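Local coordinates for hypothetical protein PP5205 (Pseudomonas putida, PDB 2G2X), which is of unknown function but is built around an EVE domain, whose relationship to ASCH and PUA domains is consistent with a role in nucleic acid binding, at residues F49-C54 with G58-A63; A2-K7 with R35-A40; V121-V126 with P139-V144. All coordinates share one frame; numbering follows the deposited sequence.

Contact 1 of 3, residues F49-C54 with G58-A63; sequences FYHSSC and GIAGIA
The imidazole of His51 takes the methyl of Ala60 over one face, a CH-pi contact with Ala60 CB 3.5 Å from the ring centroid, while Phe49 CE2 lies at its edge in the ring plane. The phenol of Tyr50 has Gly58 N over one face and Ile59 CG1 at its edge; its CE1 comes within 3.3 Å of Gly58 CA. Phe49 turns its ring edge to Ala63 CB, and the same ring meets Trp26 at a steep angle. Tyr50 reaches the glycine because its CG lies anti to the backbone N (chi1 -176°), which carries the ring along the neighbouring strand. With an alanine here, the backbone of Gly58 would probably lose its aromatic cover, and Ile59 CG1 the ring edge it rests on.

Between the strands, His51 and Gly58 form a hydrogen-bonded pair: His51 N reaches Gly58 O at 2.8 Å, and Gly58 N reaches His51 O at 3.1 Å. Farther from the turn, Phe49 O accepts from Ala60 N (2.9 Å), whereas Phe49 N donates to Gly61 O (2.8 Å). Two residues thus face one, the signature of a classic beta bulge in an antiparallel hairpin, here within the mixed sheet of the EVE domain.

Contact 2 of 3, residues A2-K7 with R35-A40; sequences AYWLMK and RNFLRA
Trp4 lays the benzene end of its indole against the backbone of Phe37 and the methyl of Ala40, so that Phe37 O stands over one face of the ring, 3.8 Å from Trp4 CH2. The same CH2 corner meets the Ala40 methyl, with CB at 3.6 Å, and the neighbouring CZ3 lies 3.9 Å from CD1 of the Phe37 ring. The indole and the phenyl cross obliquely, and neither stacks on the other. Trp4 is directed there by a first torsion that leaves CG beside the backbone N and anti to the carbonyl carbon (chi1 -42°). Its other end is anchored separately: NE1 donates to Asp45 OD2, which gives the polar edge of this buried ring a partner and limits its freedom to turn.

This is helix-on-sheet packing within the EVE domain, with helix 32-38 laid against the face of strand 3-8 that carries Trp4 and Met6. Leu5, between them in sequence, points to the opposite face, where it touches Ile59.

Met6, present as selenomethionine, makes the second point of contact. CG lies beside the backbone N (chi1 -60°) and the chain then runs on extended to SE (chi2 -161°), which meets Leu38 CD2 at 3.6 Å, the two side chains running at about a right angle. Although the CB of Leu38 points away from the strand, its CD2 branch swings back to touch the selenium. Met41 borders both strand side chains, while Phe37 also leans on Val134 and Pro136 of strand 134-136.

Contact 3 of 3, residues V121-V126 with P139-V144; sequences VELPLV and PEQWAV
The first turn of helix 139-148 meets the loop that leads from helix 111-115 to strand 134-136, and a single glutamine spans most of the distance between them. Gln141 leaves the helix with CG anti to the carbonyl carbon (chi1 -67°) and then runs extended, so its amide arrives beside the backbone of Glu122 and Leu123. It forms no direct hydrogen bond with either: NE2 stays 3.7 Å from Leu123 N and 3.8 Å from Glu122 CB.

Two waters close the interval. One accepts from both sides, from Gln141 NE2 at 2.9 Å and from the backbone Glu122 N at 2.9 Å. The other accepts from Gln141 NE2 at 3.0 Å and passes a weak bond on to Glu122 O. The amide nitrogen therefore donates twice, and the N-H and C=O of one loop residue are both reached through solvent. The opposite end of the amide turns back to the residue just ahead of the helix, OE1 accepting from Thr138 N. Because Thr138 N can only donate to it, the amide is likely to be set with its oxygen on that side and its nitrogen toward the waters.

Leu123 lies alongside the amide, its CD1 methyl 4.0 Å from Gln141 OE1, and also rests on Met135. The loop is folded tightly here, since Val126 N bonds to Leu123 O at 3.0 Å around the short 3-10 segment 124-125. The contact as a whole is a helix N-terminus joined through waters to a long connecting loop, at the periphery of the EVE domain.

In the fold
Contact 1 is wholly buried; contact 2 is mostly so, with Ala40 at the surface. These two share the sheet: strands 46-51 and 3-8 run side by side, and Tyr50 N probably bonds to Met6 O. Contact 1 is held mainly by backbone hydrogen bonds between strands, contact 2 by apolar side chains between a helix and the sheet, without a hydrogen bond across it. Contact 3 lies toward the outside, with Glu122 exposed although Gln141 and Leu123 are buried, and relies on waters around one amide. It is nevertheless attached to the other two: Trp142 stacks on Tyr3 and touches Ile62, while Leu125 packs against Leu5, Lys7 and Tyr50.

Contact 1 of 3, residues F49-C54 with G58-A63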
loop_
_atom_site.group_PDB
_atom_site.type_symbol
_atom_site.label_atom_id
_atom_site.label_comp_id
_atom_site.label_asym_id
_atom_site.label_seq_id
_atom_site.Cartn_x
_atom_site.Cartn_y
_atom_site.Cartn_z
ATOM N N PHE A 49 1.904 -1.017 5.966
ATOM C CA PHE A 49 2.119 0.314 5.417
ATOM C C PHE A 49 3.626 0.443 5.209
ATOM O O PHE A 49 4.372 0.540 6.180
ATOM C CB PHE A 49 1.629 1.352 6.430
ATOM C CG PHE A 49 1.332 2.705 5.834
ATOM C CD1 PHE A 49 0.017 3.127 5.677
ATOM C CD2 PHE A 49 2.363 3.562 5.460
ATOM C CE1 PHE A 49 -0.276 4.393 5.153
ATOM C CE2 PHE A 49 2.088 4.837 4.932
ATOM C CZ PHE A 49 0.768 5.252 4.780
ATOM N N TYR A 50 4.068 0.445 3.951
ATOM C CA TYR A 50 5.498 0.521 3.630
ATOM C C TYR A 50 6.000 1.895 3.168
ATOM O O TYR A 50 5.552 2.417 2.145
ATOM C CB TYR A 50 5.836 -0.521 2.554
ATOM C CG TYR A 50 7.311 -0.605 2.204
ATOM C CD1 TYR A 50 8.166 -1.466 2.890
ATOM C CD2 TYR A 50 7.849 0.174 1.178
ATOM C CE1 TYR A 50 9.520 -1.553 2.561
ATOM C CE2 TYR A 50 9.198 0.099 0.844
ATOM C CZ TYR A 50 10.029 -0.766 1.535
ATOM O OH TYR A 50 11.366 -0.836 1.195
ATOM N N HIS A 51 6.941 2.466 3.917
ATOM C CA HIS A 51 7.521 3.762 3.571
ATOM C C HIS A 51 8.596 3.564 2.510
ATOM O O HIS A 51 9.648 2.986 2.787
ATOM C CB HIS A 51 8.138 4.422 4.807
ATOM C CG HIS A 51 7.128 4.979 5.763
ATOM N ND1 HIS A 51 7.475 5.512 6.986
ATOM C CD2 HIS A 51 5.781 5.087 5.676
ATOM C CE1 HIS A 51 6.386 5.925 7.610
ATOM N NE2 HIS A 51 5.345 5.680 6.836
ATOM N N SER A 52 8.324 4.036 1.296
ATOM C CA SER A 52 9.270 3.898 0.189
ATOM C C SER A 52 9.806 5.253 -0.276
ATOM O O SER A 52 9.321 6.299 0.151
ATOM C CB SER A 52 8.599 3.193 -0.988
ATOM O OG SER A 52 7.490 3.945 -1.440
ATOM N N SER A 53 10.807 5.221 -1.154
ATOM C CA SER A 53 11.413 6.441 -1.684
ATOM C C SER A 53 11.753 7.411 -0.559
ATOM O O SER A 53 11.463 8.605 -0.658
ATOM C CB SER A 53 10.446 7.126 -2.658
ATOM O OG SER A 53 10.097 6.258 -3.728
ATOM N N CYS A 54 12.372 6.897 0.499
ATOM C CA CYS A 54 12.721 7.719 1.657
ATOM C C CYS A 54 14.026 7.249 2.308
ATOM O O CYS A 54 14.551 6.192 1.970
ATOM C CB CYS A 54 11.590 7.640 2.680
ATOM S SG CYS A 54 11.273 5.939 3.245
ATOM N N GLY A 58 10.967 0.863 4.648
ATOM C CA GLY A 58 10.594 -0.317 5.406
ATOM C C GLY A 58 9.137 -0.279 5.821
ATOM O O GLY A 58 8.422 0.674 5.518
ATOM N N ILE A 59 8.695 -1.321 6.516
ATOM C CA ILE A 59 7.318 -1.395 6.979
ATOM C C ILE A 59 7.192 -0.569 8.262
ATOM O O ILE A 59 7.822 -0.881 9.273
ATOM C CB ILE A 59 6.911 -2.861 7.239
ATOM C CG1 ILE A 59 6.995 -3.654 5.925
ATOM C CG2 ILE A 59 5.502 -2.918 7.825
ATOM C CD1 ILE A 59 6.678 -5.147 6.046
ATOM N N ALA A 60 6.379 0.484 8.210
ATOM C CA ALA A 60 6.200 1.373 9.355
ATOM C C ALA A 60 4.988 1.075 10.231
ATOM O O ALA A 60 4.897 1.575 11.360
ATOM C CB ALA A 60 6.144 2.819 8.875
ATOM N N GLY A 61 4.061 0.269 9.726
ATOM C CA GLY A 61 2.889 -0.053 10.517
ATOM C C GLY A 61 1.814 -0.844 9.801
ATOM O O GLY A 61 2.038 -1.395 8.719
ATOM N N ILE A 62 0.636 -0.896 10.411
ATOM C CA ILE A 62 -0.483 -1.633 9.847
ATOM C C ILE A 62 -1.697 -0.737 9.696
ATOM O O ILE A 62 -1.950 0.120 10.539
ATOM C CB ILE A 62 -0.876 -2.824 10.751
ATOM C CG1 ILE A 62 0.322 -3.762 10.908
ATOM C CG2 ILE A 62 -2.090 -3.558 10.159
ATOM C CD1 ILE A 62 0.128 -4.853 11.956
ATOM N N ALA A 63 -2.439 -0.945 8.614
ATOM C CA ALA A 63 -3.653 -0.187 8.347
ATOM C C ALA A 63 -4.679 -1.164 7.779
ATOM O O ALA A 63 -4.348 -2.318 7.499
ATOM C CB ALA A 63 -3.371 0.941 7.351
#

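Contact 2 of 3, residues A2-K7 with R35-A40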
loop_
_atom_site.group_PDB
_atom_site.type_symbol
_atom_site.label_atom_id
_atom_site.label_comp_id
_atom_site.label_asym_id
_atom_site.label_seq_id
_atom_site.Cartn_x
_atom_site.Cartn_y
_atom_site.Cartn_z
ATOM N N ALA A 2 -6.731 -11.593 2.111
ATOM C CA ALA A 2 -7.079 -10.733 3.273
ATOM C C ALA A 2 -5.923 -9.848 3.730
ATOM O O ALA A 2 -6.155 -8.802 4.331
ATOM C CB ALA A 2 -7.569 -11.594 4.424
ATOM N N TYR A 3 -4.685 -10.258 3.460
ATOM C CA TYR A 3 -3.518 -9.451 3.850
ATOM C C TYR A 3 -2.795 -8.909 2.628
ATOM O O TYR A 3 -2.721 -9.566 1.583
ATOM C CB TYR A 3 -2.522 -10.267 4.676
ATOM C CG TYR A 3 -3.096 -10.847 5.941
ATOM C CD1 TYR A 3 -3.560 -10.022 6.969
ATOM C CD2 TYR A 3 -3.196 -12.225 6.106
ATOM C CE1 TYR A 3 -4.114 -10.565 8.133
ATOM C CE2 TYR A 3 -3.744 -12.774 7.256
ATOM C CZ TYR A 3 -4.204 -11.945 8.265
ATOM O OH TYR A 3 -4.770 -12.511 9.382
ATOM N N TRP A 4 -2.255 -7.704 2.767
ATOM C CA TRP A 4 -1.546 -7.062 1.679
ATOM C C TRP A 4 -0.440 -6.157 2.186
ATOM O O TRP A 4 -0.188 -6.045 3.385
ATOM C CB TRP A 4 -2.503 -6.206 0.849
ATOM C CG TRP A 4 -3.820 -6.841 0.589
ATOM C CD1 TRP A 4 -4.887 -6.887 1.433
ATOM C CD2 TRP A 4 -4.213 -7.538 -0.598
ATOM N NE1 TRP A 4 -5.926 -7.570 0.849
ATOM C CE2 TRP A 4 -5.541 -7.982 -0.399
ATOM C CE3 TRP A 4 -3.574 -7.830 -1.812
ATOM C CZ2 TRP A 4 -6.248 -8.706 -1.375
ATOM C CZ3 TRP A 4 -4.275 -8.548 -2.782
ATOM C CH2 TRP A 4 -5.600 -8.978 -2.554
ATOM N N LEU A 5 0.213 -5.500 1.242
ATOM C CA LEU A 5 1.265 -4.559 1.549
ATOM C C LEU A 5 1.160 -3.503 0.468
ATOM O O LEU A 5 1.007 -3.833 -0.708
ATOM C CB LEU A 5 2.639 -5.234 1.510
ATOM C CG LEU A 5 3.811 -4.290 1.823
ATOM C CD1 LEU A 5 5.016 -5.076 2.332
ATOM C CD2 LEU A 5 4.166 -3.486 0.573
HETATM N N MSE A 6 1.215 -2.237 0.869
HETATM C CA MSE A 6 1.144 -1.142 -0.089
HETATM C C MSE A 6 2.190 -0.111 0.260
HETATM O O MSE A 6 2.350 0.252 1.424
HETATM C CB MSE A 6 -0.241 -0.485 -0.081
HETATM C CG MSE A 6 -1.369 -1.438 -0.432
HETATM SE SE MSE A 6 -2.989 -0.534 -0.997
HETATM C CE MSE A 6 -3.593 0.172 0.712
ATOM N N LYS A 7 2.898 0.359 -0.759
ATOM C CA LYS A 7 3.940 1.352 -0.584
ATOM C C LYS A 7 3.370 2.762 -0.652
ATOM O O LYS A 7 2.413 3.031 -1.378
ATOM C CB LYS A 7 4.994 1.214 -1.679
ATOM C CG LYS A 7 5.590 -0.164 -1.844
ATOM C CD LYS A 7 6.731 -0.104 -2.857
ATOM C CE LYS A 7 7.405 -1.453 -3.026
ATOM N NZ LYS A 7 8.600 -1.364 -3.916
ATOM N N ARG A 35 -3.258 -2.241 -9.544
ATOM C CA ARG A 35 -4.671 -1.895 -9.607
ATOM C C ARG A 35 -5.497 -3.156 -9.394
ATOM O O ARG A 35 -6.443 -3.166 -8.600
ATOM C CB ARG A 35 -5.032 -1.300 -10.970
ATOM C CG ARG A 35 -6.518 -1.033 -11.123
ATOM C CD ARG A 35 -6.940 -0.960 -12.579
ATOM N NE ARG A 35 -6.653 -2.190 -13.311
ATOM C CZ ARG A 35 -7.051 -2.413 -14.560
ATOM N NH1 ARG A 35 -7.753 -1.487 -15.204
ATOM N NH2 ARG A 35 -6.748 -3.555 -15.166
ATOM N N ASN A 36 -5.130 -4.221 -10.103
ATOM C CA ASN A 36 -5.856 -5.481 -9.992
ATOM C C ASN A 36 -5.859 -6.007 -8.562
ATOM O O ASN A 36 -6.849 -6.584 -8.119
ATOM C CB ASN A 36 -5.268 -6.528 -10.944
ATOM C CG ASN A 36 -5.340 -6.091 -12.388
ATOM O OD1 ASN A 36 -6.147 -5.230 -12.743
ATOM N ND2 ASN A 36 -4.506 -6.684 -13.232
ATOM N N PHE A 37 -4.765 -5.810 -7.834
ATOM C CA PHE A 37 -4.743 -6.275 -6.458
ATOM C C PHE A 37 -5.679 -5.416 -5.609
ATOM O O PHE A 37 -6.338 -5.929 -4.706
ATOM C CB PHE A 37 -3.325 -6.255 -5.888
ATOM C CG PHE A 37 -2.456 -7.381 -6.391
ATOM C CD1 PHE A 37 -2.959 -8.683 -6.483
ATOM C CD2 PHE A 37 -1.120 -7.148 -6.742
ATOM C CE1 PHE A 37 -2.147 -9.748 -6.919
ATOM C CE2 PHE A 37 -0.298 -8.196 -7.178
ATOM C CZ PHE A 37 -0.812 -9.501 -7.267
ATOM N N LEU A 38 -5.747 -4.117 -5.897
ATOM C CA LEU A 38 -6.647 -3.235 -5.157
ATOM C C LEU A 38 -8.069 -3.737 -5.317
ATOM O O LEU A 38 -8.843 -3.735 -4.366
ATOM C CB LEU A 38 -6.609 -1.793 -5.681
ATOM C CG LEU A 38 -5.437 -0.855 -5.398
ATOM C CD1 LEU A 38 -5.795 0.552 -5.888
ATOM C CD2 LEU A 38 -5.137 -0.827 -3.913
ATOM N N ARG A 39 -8.412 -4.156 -6.529
ATOM C CA ARG A 39 -9.758 -4.642 -6.812
ATOM C C ARG A 39 -10.072 -5.984 -6.171
ATOM O O ARG A 39 -11.213 -6.438 -6.192
ATOM C CB ARG A 39 -9.968 -4.710 -8.328
ATOM C CG ARG A 39 -9.959 -3.327 -8.975
ATOM C CD ARG A 39 -10.008 -3.391 -10.492
ATOM N NE ARG A 39 -10.268 -2.070 -11.055
ATOM C CZ ARG A 39 -10.500 -1.832 -12.340
ATOM N NH1 ARG A 39 -10.500 -2.831 -13.215
ATOM N NH2 ARG A 39 -10.761 -0.597 -12.742
ATOM N N ALA A 40 -9.061 -6.619 -5.598
ATOM C CA ALA A 40 -9.254 -7.906 -4.948
ATOM C C ALA A 40 -9.434 -7.716 -3.449
ATOM O O ALA A 40 -9.834 -8.638 -2.744
ATOM C CB ALA A 40 -8.059 -8.815 -5.218
#

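Contact 3 of 3, residues V121-V126 with P139-V144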
loop_
_atom_site.group_PDB
_atom_site.type_symbol
_atom_site.label_atom_id
_atom_site.label_comp_id
_atom_site.label_asym_id
_atom_site.label_seq_id
_atom_site.Cartn_x
_atom_site.Cartn_y
_atom_site.Cartn_z
ATOM N N VAL A 121 11.137 -14.662 0.642
ATOM C CA VAL A 121 11.708 -14.835 -0.681
ATOM C C VAL A 121 10.696 -14.669 -1.814
ATOM O O VAL A 121 11.054 -14.208 -2.892
ATOM C CB VAL A 121 12.416 -16.219 -0.806
ATOM C CG1 VAL A 121 11.412 -17.351 -0.631
ATOM C CG2 VAL A 121 13.115 -16.326 -2.156
ATOM N N GLU A 122 9.433 -15.019 -1.577
ATOM C CA GLU A 122 8.415 -14.901 -2.625
ATOM C C GLU A 122 7.690 -13.551 -2.671
ATOM O O GLU A 122 6.894 -13.299 -3.575
ATOM C CB GLU A 122 7.378 -16.023 -2.485
ATOM C CG GLU A 122 7.944 -17.428 -2.647
ATOM C CD GLU A 122 8.362 -17.728 -4.073
ATOM O OE1 GLU A 122 9.168 -16.954 -4.628
ATOM O OE2 GLU A 122 7.882 -18.736 -4.641
ATOM N N LEU A 123 7.959 -12.685 -1.701
ATOM C CA LEU A 123 7.317 -11.372 -1.657
ATOM C C LEU A 123 7.985 -10.436 -2.667
ATOM O O LEU A 123 9.176 -10.141 -2.555
ATOM C CB LEU A 123 7.425 -10.788 -0.241
ATOM C CG LEU A 123 6.622 -9.524 0.080
ATOM C CD1 LEU A 123 5.136 -9.781 -0.139
ATOM C CD2 LEU A 123 6.889 -9.107 1.514
ATOM N N PRO A 124 7.226 -9.959 -3.669
ATOM C CA PRO A 124 7.764 -9.056 -4.698
ATOM C C PRO A 124 8.608 -7.906 -4.136
ATOM O O PRO A 124 9.576 -7.472 -4.765
ATOM C CB PRO A 124 6.507 -8.566 -5.413
ATOM C CG PRO A 124 5.603 -9.773 -5.333
ATOM C CD PRO A 124 5.790 -10.212 -3.892
ATOM N N LEU A 125 8.241 -7.426 -2.951
ATOM C CA LEU A 125 8.962 -6.334 -2.302
ATOM C C LEU A 125 10.476 -6.543 -2.267
ATOM O O LEU A 125 11.237 -5.605 -2.475
ATOM C CB LEU A 125 8.463 -6.151 -0.863
ATOM C CG LEU A 125 9.141 -5.028 -0.065
ATOM C CD1 LEU A 125 8.607 -3.685 -0.542
ATOM C CD2 LEU A 125 8.870 -5.199 1.418
ATOM N N VAL A 126 10.909 -7.773 -2.002
ATOM C CA VAL A 126 12.336 -8.068 -1.905
ATOM C C VAL A 126 12.933 -8.690 -3.157
ATOM O O VAL A 126 14.046 -9.211 -3.124
ATOM C CB VAL A 126 12.611 -9.018 -0.721
ATOM C CG1 VAL A 126 11.984 -8.454 0.545
ATOM C CG2 VAL A 126 12.053 -10.402 -1.021
ATOM N N PRO A 139 -0.531 -15.411 4.799
ATOM C CA PRO A 139 -0.592 -15.469 6.262
ATOM C C PRO A 139 0.775 -15.802 6.853
ATOM O O PRO A 139 1.181 -15.230 7.869
ATOM C CB PRO A 139 -1.621 -16.568 6.519
ATOM C CG PRO A 139 -2.577 -16.393 5.366
ATOM C CD PRO A 139 -1.618 -16.200 4.191
ATOM N N GLU A 140 1.480 -16.723 6.200
ATOM C CA GLU A 140 2.806 -17.154 6.639
ATOM C C GLU A 140 3.807 -16.006 6.559
ATOM O O GLU A 140 4.672 -15.868 7.423
ATOM C CB GLU A 140 3.305 -18.322 5.776
ATOM C CG GLU A 140 2.413 -19.555 5.789
ATOM C CD GLU A 140 1.029 -19.307 5.190
ATOM O OE1 GLU A 140 0.943 -18.897 4.010
ATOM O OE2 GLU A 140 0.023 -19.530 5.905
ATOM N N GLN A 141 3.695 -15.198 5.506
ATOM C CA GLN A 141 4.584 -14.052 5.325
ATOM C C GLN A 141 4.214 -12.980 6.345
ATOM O O GLN A 141 5.077 -12.273 6.856
ATOM C CB GLN A 141 4.468 -13.496 3.895
ATOM C CG GLN A 141 5.002 -14.441 2.817
ATOM C CD GLN A 141 4.670 -13.974 1.406
ATOM O OE1 GLN A 141 3.713 -13.230 1.198
ATOM N NE2 GLN A 141 5.448 -14.428 0.430
ATOM N N TRP A 142 2.924 -12.872 6.643
ATOM C CA TRP A 142 2.446 -11.896 7.618
ATOM C C TRP A 142 3.058 -12.231 8.979
ATOM O O TRP A 142 3.529 -11.349 9.703
ATOM C CB TRP A 142 0.907 -11.939 7.685
ATOM C CG TRP A 142 0.282 -10.903 8.586
ATOM C CD1 TRP A 142 0.081 -11.000 9.931
ATOM C CD2 TRP A 142 -0.185 -9.598 8.204
ATOM N NE1 TRP A 142 -0.480 -9.840 10.412
ATOM C CE2 TRP A 142 -0.654 -8.963 9.373
ATOM C CE3 TRP A 142 -0.252 -8.906 6.987
ATOM C CZ2 TRP A 142 -1.185 -7.658 9.363
ATOM C CZ3 TRP A 142 -0.778 -7.611 6.973
ATOM C CH2 TRP A 142 -1.238 -7.004 8.157
ATOM N N ALA A 143 3.062 -13.519 9.308
ATOM C CA ALA A 143 3.606 -13.993 10.576
ATOM C C ALA A 143 5.094 -13.691 10.722
ATOM O O ALA A 143 5.538 -13.253 11.783
ATOM C CB ALA A 143 3.366 -15.498 10.725
ATOM N N VAL A 144 5.877 -13.925 9.675
ATOM C CA VAL A 144 7.300 -13.651 9.801
ATOM C C VAL A 144 7.530 -12.155 10.018
ATOM O O VAL A 144 8.379 -11.764 10.820
ATOM C CB VAL A 144 8.112 -14.142 8.565
ATOM C CG1 VAL A 144 7.708 -15.561 8.208
ATOM C CG2 VAL A 144 7.918 -13.215 7.400
HETATM O O HOH W 1 7.925 -15.997 0.753
HETATM O O HOH W 2 4.583 -13.981 -2.454
#